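Local coordinates for protein geobacter metallireducens SMUG1 (Geobacter metallireducens, PDB 5H9I) that belongs to the uracil-DNA glycosylase superfamily as a SMUG1-type protein and binds xanthine in a pocket of its alpha/beta fold, at residues W118-E123 with D224-A229; F192-C197 with V208-H213. One frame throughout, in Å; residues are numbered along the deposited sequence.

Interaction 1 of 2, residues W118-E123 with D224-A229; sequences WGFIRE and DWAGTA
Phe120 meets Trp225, Ala226 and Ala229, so that within these segments a single side chain of helix 112-125 touches three residues of helix 219-235. Earlier on the first segment, Trp118 turns to the other flank of its helix and packs on Val79 and Trp83 of helix 77-84. Phe120 carries the contact. With CG anti to the backbone N (chi1 165°), its ring reaches out from the helix and crosses the Trp225 side chain at about a right angle. The ring planes stand at 78° in an oblique pairing, centroids 5.0 Å apart, and the closest atoms are Phe120 CD2 and Trp225 CZ3 at 3.3 Å. Along the opposite side of the ring, Phe120 CD1 lies 3.4 Å from Ala226 CB, while Ala226 CA sits over one face, displaced toward the rim. Phe120 CE2 reaches Ala229 CB, one turn on from Trp225, at 4.2 Å. No hydrogen bond crosses between the segments; the indole N-H of Trp225 is spent on the backbone oxygen of Ile212. Next along, Ile121 packs on Phe131 and on Phe240, whose ring also meets Phe120. The short axes approach to 10.5 Å and cross at -66°, so the arrangement is a steep helix-helix packing in the alpha/beta fold of the uracil-DNA glycosylase superfamily.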
loop_
_atom_site.group_PDB
_atom_site.type_symbol
_atom_site.label_atom_id
_atom_site.label_comp_id
_atom_site.label_asym_id
_atom_site.label_seq_id
_atom_site.Cartn_x
_atom_site.Cartn_y
_atom_site.Cartn_z
ATOM N N TRP A 118 -8.504 -7.451 3.266
ATOM C CA TRP A 118 -7.934 -8.316 4.295
ATOM C C TRP A 118 -8.937 -9.338 4.793
ATOM O O TRP A 118 -8.621 -10.457 5.199
ATOM C CB TRP A 118 -7.299 -7.561 5.482
ATOM C CG TRP A 118 -6.067 -6.809 5.130
ATOM C CD1 TRP A 118 -5.891 -5.447 5.097
ATOM C CD2 TRP A 118 -4.771 -7.371 4.852
ATOM N NE1 TRP A 118 -4.643 -5.149 4.769
ATOM C CE2 TRP A 118 -3.898 -6.302 4.628
ATOM C CE3 TRP A 118 -4.288 -8.656 4.766
ATOM C CZ2 TRP A 118 -2.601 -6.465 4.277
ATOM C CZ3 TRP A 118 -2.976 -8.840 4.456
ATOM C CH2 TRP A 118 -2.128 -7.779 4.232
ATOM N N GLY A 119 -10.248 -8.958 4.730
ATOM C CA GLY A 119 -11.220 -9.920 5.184
ATOM C C GLY A 119 -11.305 -11.122 4.229
ATOM O O GLY A 119 -11.501 -12.268 4.650
ATOM N N PHE A 120 -11.161 -10.856 2.950
ATOM C CA PHE A 120 -11.163 -11.899 1.909
ATOM C C PHE A 120 -9.914 -12.724 2.066
ATOM O O PHE A 120 -9.957 -13.900 2.014
ATOM C CB PHE A 120 -11.224 -11.188 0.549
ATOM C CG PHE A 120 -10.897 -12.002 -0.697
ATOM C CD1 PHE A 120 -11.623 -13.038 -1.050
ATOM C CD2 PHE A 120 -9.935 -11.557 -1.558
ATOM C CE1 PHE A 120 -11.364 -13.718 -2.249
ATOM C CE2 PHE A 120 -9.666 -12.185 -2.740
ATOM C CZ PHE A 120 -10.400 -13.297 -3.074
ATOM N N ILE A 121 -8.812 -12.069 2.319
ATOM C CA ILE A 121 -7.593 -12.896 2.554
ATOM C C ILE A 121 -7.738 -13.779 3.786
ATOM O O ILE A 121 -7.310 -14.972 3.737
ATOM C CB ILE A 121 -6.413 -11.906 2.668
ATOM C CG1 ILE A 121 -6.022 -11.325 1.305
ATOM C CG2 ILE A 121 -5.221 -12.627 3.353
ATOM C CD1 ILE A 121 -5.172 -10.085 1.270
ATOM N N ARG A 122 -8.282 -13.277 4.866
ATOM C CA ARG A 122 -8.497 -14.057 6.047
ATOM C C ARG A 122 -9.418 -15.244 5.763
ATOM O O ARG A 122 -9.205 -16.318 6.184
ATOM C CB ARG A 122 -9.038 -13.205 7.210
ATOM C CG ARG A 122 -9.402 -14.000 8.452
ATOM C CD ARG A 122 -9.779 -13.168 9.667
ATOM N NE ARG A 122 -10.743 -12.159 9.315
ATOM C CZ ARG A 122 -10.958 -11.017 9.969
ATOM N NH1 ARG A 122 -10.320 -10.717 11.086
ATOM N NH2 ARG A 122 -11.855 -10.169 9.479
ATOM N N GLU A 123 -10.488 -14.962 5.081
ATOM C CA GLU A 123 -11.404 -16.066 4.685
ATOM C C GLU A 123 -10.695 -17.062 3.842
ATOM O O GLU A 123 -11.017 -18.285 4.014
ATOM C CB GLU A 123 -12.592 -15.460 3.924
ATOM C CG GLU A 123 -13.522 -14.687 4.815
ATOM C CD GLU A 123 -14.582 -13.924 4.016
ATOM O OE1 GLU A 123 -14.576 -13.992 2.742
ATOM O OE2 GLU A 123 -15.382 -13.254 4.711
ATOM N N ASP A 224 -19.856 -8.246 -5.669
ATOM C CA ASP A 224 -19.106 -9.456 -5.320
ATOM C C ASP A 224 -17.616 -9.190 -5.611
ATOM O O ASP A 224 -17.053 -9.690 -6.591
ATOM C CB ASP A 224 -19.545 -10.626 -6.191
ATOM C CG ASP A 224 -18.894 -11.943 -5.741
ATOM O OD1 ASP A 224 -18.281 -11.975 -4.642
ATOM O OD2 ASP A 224 -19.055 -12.904 -6.484
ATOM N N TRP A 225 -16.980 -8.385 -4.705
ATOM C CA TRP A 225 -15.553 -8.095 -4.923
ATOM C C TRP A 225 -14.710 -9.408 -4.907
ATOM O O TRP A 225 -13.925 -9.629 -5.823
ATOM C CB TRP A 225 -15.033 -7.049 -3.933
ATOM C CG TRP A 225 -13.617 -6.807 -4.146
ATOM C CD1 TRP A 225 -13.051 -6.132 -5.167
ATOM C CD2 TRP A 225 -12.566 -7.380 -3.401
ATOM N NE1 TRP A 225 -11.667 -6.215 -5.090
ATOM C CE2 TRP A 225 -11.336 -6.968 -4.040
ATOM C CE3 TRP A 225 -12.485 -8.131 -2.269
ATOM C CZ2 TRP A 225 -10.115 -7.321 -3.532
ATOM C CZ3 TRP A 225 -11.315 -8.523 -1.834
ATOM C CH2 TRP A 225 -10.128 -8.103 -2.423
ATOM N N ALA A 226 -14.981 -10.217 -3.946
ATOM C CA ALA A 226 -14.146 -11.395 -3.725
ATOM C C ALA A 226 -14.267 -12.346 -4.876
ATOM O O ALA A 226 -13.262 -12.831 -5.419
ATOM C CB ALA A 226 -14.571 -12.055 -2.394
ATOM N N GLY A 227 -15.520 -12.604 -5.360
ATOM C CA GLY A 227 -15.656 -13.460 -6.518
ATOM C C GLY A 227 -15.078 -12.978 -7.786
ATOM O O GLY A 227 -14.507 -13.678 -8.599
ATOM N N THR A 228 -15.075 -11.659 -7.965
ATOM C CA THR A 228 -14.516 -11.046 -9.082
ATOM C C THR A 228 -12.969 -11.158 -9.062
ATOM O O THR A 228 -12.315 -11.511 -10.010
ATOM C CB THR A 228 -14.913 -9.553 -9.184
ATOM O OG1 THR A 228 -16.378 -9.453 -9.278
ATOM C CG2 THR A 228 -14.336 -8.945 -10.375
ATOM N N ALA A 229 -12.414 -10.805 -7.919
ATOM C CA ALA A 229 -10.973 -10.866 -7.801
ATOM C C ALA A 229 -10.474 -12.290 -7.907
ATOM O O ALA A 229 -9.416 -12.550 -8.454
ATOM C CB ALA A 229 -10.570 -10.294 -6.411
#

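Interaction 2 of 2, residues F192-C197 with V208-H213; sequences FAEARC and VGRIIH. With XAN (xanthine), chain B.
Apolar contact between helix and strand begins with Cys197 and Val208, whose CB and CG1 atoms lie 3.7 Å apart. Val208 turns its CG1 methyl to the helix, where it also comes within 4.1 Å of Glu194 O. Cys197 is buried, and its side chain further touches Val186 and Leu174.

Van der Waals contacts between the glutamate chain and the strand, mixing carbon and oxygen atoms, form the second kind. Glu194 sets CG anti to the backbone N (chi1 -176°) and stays extended beyond it, which lays the chain across the strand. Its CG passes 3.6 Å from Gly209 O, and Glu194 OE2 ends 3.5 Å from Arg210 CB.

The opposite charges probably attract only loosely: Glu194 OE2 stands near the guanidinium plane, at its edge, but 4.3 Å from Arg210 NE, beyond a salt bridge, and a bend in the arginine chain carries its end away from the helix. The other carboxylate oxygen, OE1, is hydrogen-bonded to His198 NE2. No hydrogen bond links the two segments.

Of the two segments, His213 is the residue that bonds xanthine. His213 NE2 donates to xanthine N7 at 3.0 Å, a rather bent bond of 137°, with N7 in the plane of the imidazole at its edge. His213 ND1 is hydrogen-bonded to the backbone N of Ser215. Met60, Phe74, Glu111 and Asn139 also hydrogen-bond to xanthine.

The short axes of 192-197 and 208-211 run almost antiparallel, at 176°, as expected for a beta-alpha-beta unit in which helix 191-201 connects strand 185-189 to strand 207-211. Strand 207-211 forms one border of the parallel sheet, pairing with strand 185-189 through Gly209 and Ile211, while Gln232 of helix 219-235 touches Arg210 and Ile211.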
loop_
_atom_site.group_PDB
_atom_site.type_symbol
_atom_site.label_atom_id
_atom_site.label_comp_id
_atom_site.label_asym_id
_atom_site.label_seq_id
_atom_site.Cartn_x
_atom_site.Cartn_y
_atom_site.Cartn_z
ATOM N N PHE A 192 -4.541 2.222 -11.623
ATOM C CA PHE A 192 -3.372 3.091 -11.439
ATOM C C PHE A 192 -2.168 2.261 -10.965
ATOM O O PHE A 192 -1.069 2.350 -11.517
ATOM C CB PHE A 192 -3.603 4.265 -10.517
ATOM C CG PHE A 192 -2.342 4.902 -10.025
ATOM C CD1 PHE A 192 -1.782 6.011 -10.683
ATOM C CD2 PHE A 192 -1.679 4.361 -8.837
ATOM C CE1 PHE A 192 -0.600 6.564 -10.164
ATOM C CE2 PHE A 192 -0.582 4.856 -8.303
ATOM C CZ PHE A 192 -0.020 6.006 -8.973
ATOM N N ALA A 193 -2.402 1.449 -9.947
ATOM C CA ALA A 193 -1.307 0.621 -9.473
ATOM C C ALA A 193 -0.839 -0.305 -10.532
ATOM O O ALA A 193 0.353 -0.467 -10.681
ATOM C CB ALA A 193 -1.704 -0.146 -8.196
ATOM N N GLU A 194 -1.689 -0.933 -11.293
ATOM C CA GLU A 194 -1.300 -1.830 -12.374
ATOM C C GLU A 194 -0.384 -1.056 -13.347
ATOM O O GLU A 194 0.626 -1.604 -13.737
ATOM C CB GLU A 194 -2.420 -2.445 -13.131
ATOM C CG GLU A 194 -1.952 -3.435 -14.177
ATOM C CD GLU A 194 -2.945 -3.676 -15.271
ATOM O OE1 GLU A 194 -2.666 -4.660 -16.001
ATOM O OE2 GLU A 194 -4.002 -3.065 -15.327
ATOM N N ALA A 195 -0.801 0.160 -13.710
ATOM C CA ALA A 195 -0.005 0.877 -14.732
ATOM C C ALA A 195 1.361 1.239 -14.211
ATOM O O ALA A 195 2.359 1.104 -14.989
ATOM C CB ALA A 195 -0.733 2.151 -15.142
ATOM N N ARG A 196 1.467 1.619 -12.926
ATOM C CA ARG A 196 2.789 1.863 -12.364
ATOM C C ARG A 196 3.661 0.599 -12.344
ATOM O O ARG A 196 4.880 0.694 -12.513
ATOM C CB ARG A 196 2.729 2.429 -10.985
ATOM C CG ARG A 196 1.995 3.798 -10.890
ATOM C CD ARG A 196 2.476 4.837 -11.897
ATOM N NE ARG A 196 3.935 4.958 -11.997
ATOM C CZ ARG A 196 4.613 5.306 -13.082
ATOM N NH1 ARG A 196 3.985 5.668 -14.202
ATOM N NH2 ARG A 196 5.949 5.358 -13.028
ATOM N N CYS A 197 3.061 -0.562 -12.020
ATOM C CA CYS A 197 3.823 -1.806 -12.006
ATOM C C CYS A 197 4.354 -2.089 -13.450
ATOM O O CYS A 197 5.489 -2.537 -13.527
ATOM C CB CYS A 197 2.978 -2.968 -11.504
ATOM S SG CYS A 197 2.528 -2.838 -9.714
ATOM N N VAL A 208 2.956 -9.075 -14.724
ATOM C CA VAL A 208 2.175 -8.056 -14.086
ATOM C C VAL A 208 0.720 -8.181 -14.514
ATOM O O VAL A 208 0.415 -8.316 -15.731
ATOM C CB VAL A 208 2.667 -6.657 -14.368
ATOM C CG1 VAL A 208 1.701 -5.578 -13.854
ATOM C CG2 VAL A 208 4.085 -6.469 -13.895
ATOM N N GLY A 209 -0.194 -8.131 -13.552
ATOM C CA GLY A 209 -1.611 -8.192 -13.753
ATOM C C GLY A 209 -2.326 -7.257 -12.778
ATOM O O GLY A 209 -1.727 -6.357 -12.147
ATOM N N ARG A 210 -3.640 -7.360 -12.783
ATOM C CA ARG A 210 -4.523 -6.443 -12.098
ATOM C C ARG A 210 -5.639 -7.237 -11.452
ATOM O O ARG A 210 -6.096 -8.153 -12.020
ATOM C CB ARG A 210 -5.163 -5.444 -13.110
ATOM C CG ARG A 210 -6.211 -4.505 -12.494
ATOM C CD ARG A 210 -7.040 -3.570 -13.405
ATOM N NE ARG A 210 -7.992 -4.205 -14.354
ATOM C CZ ARG A 210 -9.291 -4.566 -14.170
ATOM N NH1 ARG A 210 -9.915 -5.089 -15.211
ATOM N NH2 ARG A 210 -10.026 -4.422 -13.032
ATOM N N ILE A 211 -6.055 -6.831 -10.265
ATOM C CA ILE A 211 -7.357 -7.162 -9.790
ATOM C C ILE A 211 -8.206 -5.886 -9.574
ATOM O O ILE A 211 -7.677 -4.773 -9.366
ATOM C CB ILE A 211 -7.345 -7.976 -8.480
ATOM C CG1 ILE A 211 -6.729 -7.221 -7.344
ATOM C CG2 ILE A 211 -6.789 -9.406 -8.767
ATOM C CD1 ILE A 211 -6.944 -7.901 -5.978
ATOM N N ILE A 212 -9.511 -6.090 -9.593
ATOM C CA ILE A 212 -10.438 -4.986 -9.295
ATOM C C ILE A 212 -10.051 -4.395 -7.915
ATOM O O ILE A 212 -9.804 -5.134 -6.954
ATOM C CB ILE A 212 -11.878 -5.529 -9.344
ATOM C CG1 ILE A 212 -12.860 -4.468 -9.073
ATOM C CG2 ILE A 212 -12.025 -6.753 -8.513
ATOM C CD1 ILE A 212 -14.298 -4.996 -9.441
ATOM N N HIS A 213 -10.186 -3.087 -7.805
ATOM C CA HIS A 213 -10.002 -2.438 -6.518
ATOM C C HIS A 213 -11.249 -2.618 -5.662
ATOM O O HIS A 213 -12.375 -2.589 -6.168
ATOM C CB HIS A 213 -9.742 -0.972 -6.765
ATOM C CG HIS A 213 -9.264 -0.249 -5.568
ATOM N ND1 HIS A 213 -10.103 0.062 -4.520
ATOM C CD2 HIS A 213 -8.031 0.185 -5.229
ATOM C CE1 HIS A 213 -9.399 0.681 -3.590
ATOM N NE2 HIS A 213 -8.171 0.802 -4.020
HETATM N N9 XAN B . -7.355 1.828 0.646
HETATM C C4 XAN B . -6.085 1.648 0.412
HETATM N N3 XAN B . -5.023 1.370 1.163
HETATM C C2 XAN B . -3.890 1.256 0.629
HETATM O O2 XAN B . -2.938 1.056 1.338
HETATM N N1 XAN B . -3.693 1.329 -0.696
HETATM C C6 XAN B . -4.646 1.567 -1.544
HETATM O O6 XAN B . -4.469 1.697 -2.760
HETATM C C5 XAN B . -5.918 1.783 -1.009
HETATM N N7 XAN B . -7.098 2.051 -1.547
HETATM C C8 XAN B . -7.966 2.072 -0.548
#

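Both contacts do without hydrogen bonds between their segments, yet they differ with their place in the fold. Interaction 1 is buried, joins two helices and relies on aromatic and methyl groups. Interaction 2 joins a helix to a border strand and is only partly buried, running from a buried cysteine and a valine to a partly exposed glutamate and an exposed arginine. Their centres lie 17 Å apart, but they touch where strand 207-211 and helix 219-235, consecutive in the chain, come together: beside the indole bond already mentioned, Thr228 CG2 packs on Ile212 CG2. Interaction 1 thus adjoins the segment that carries His213 to xanthine.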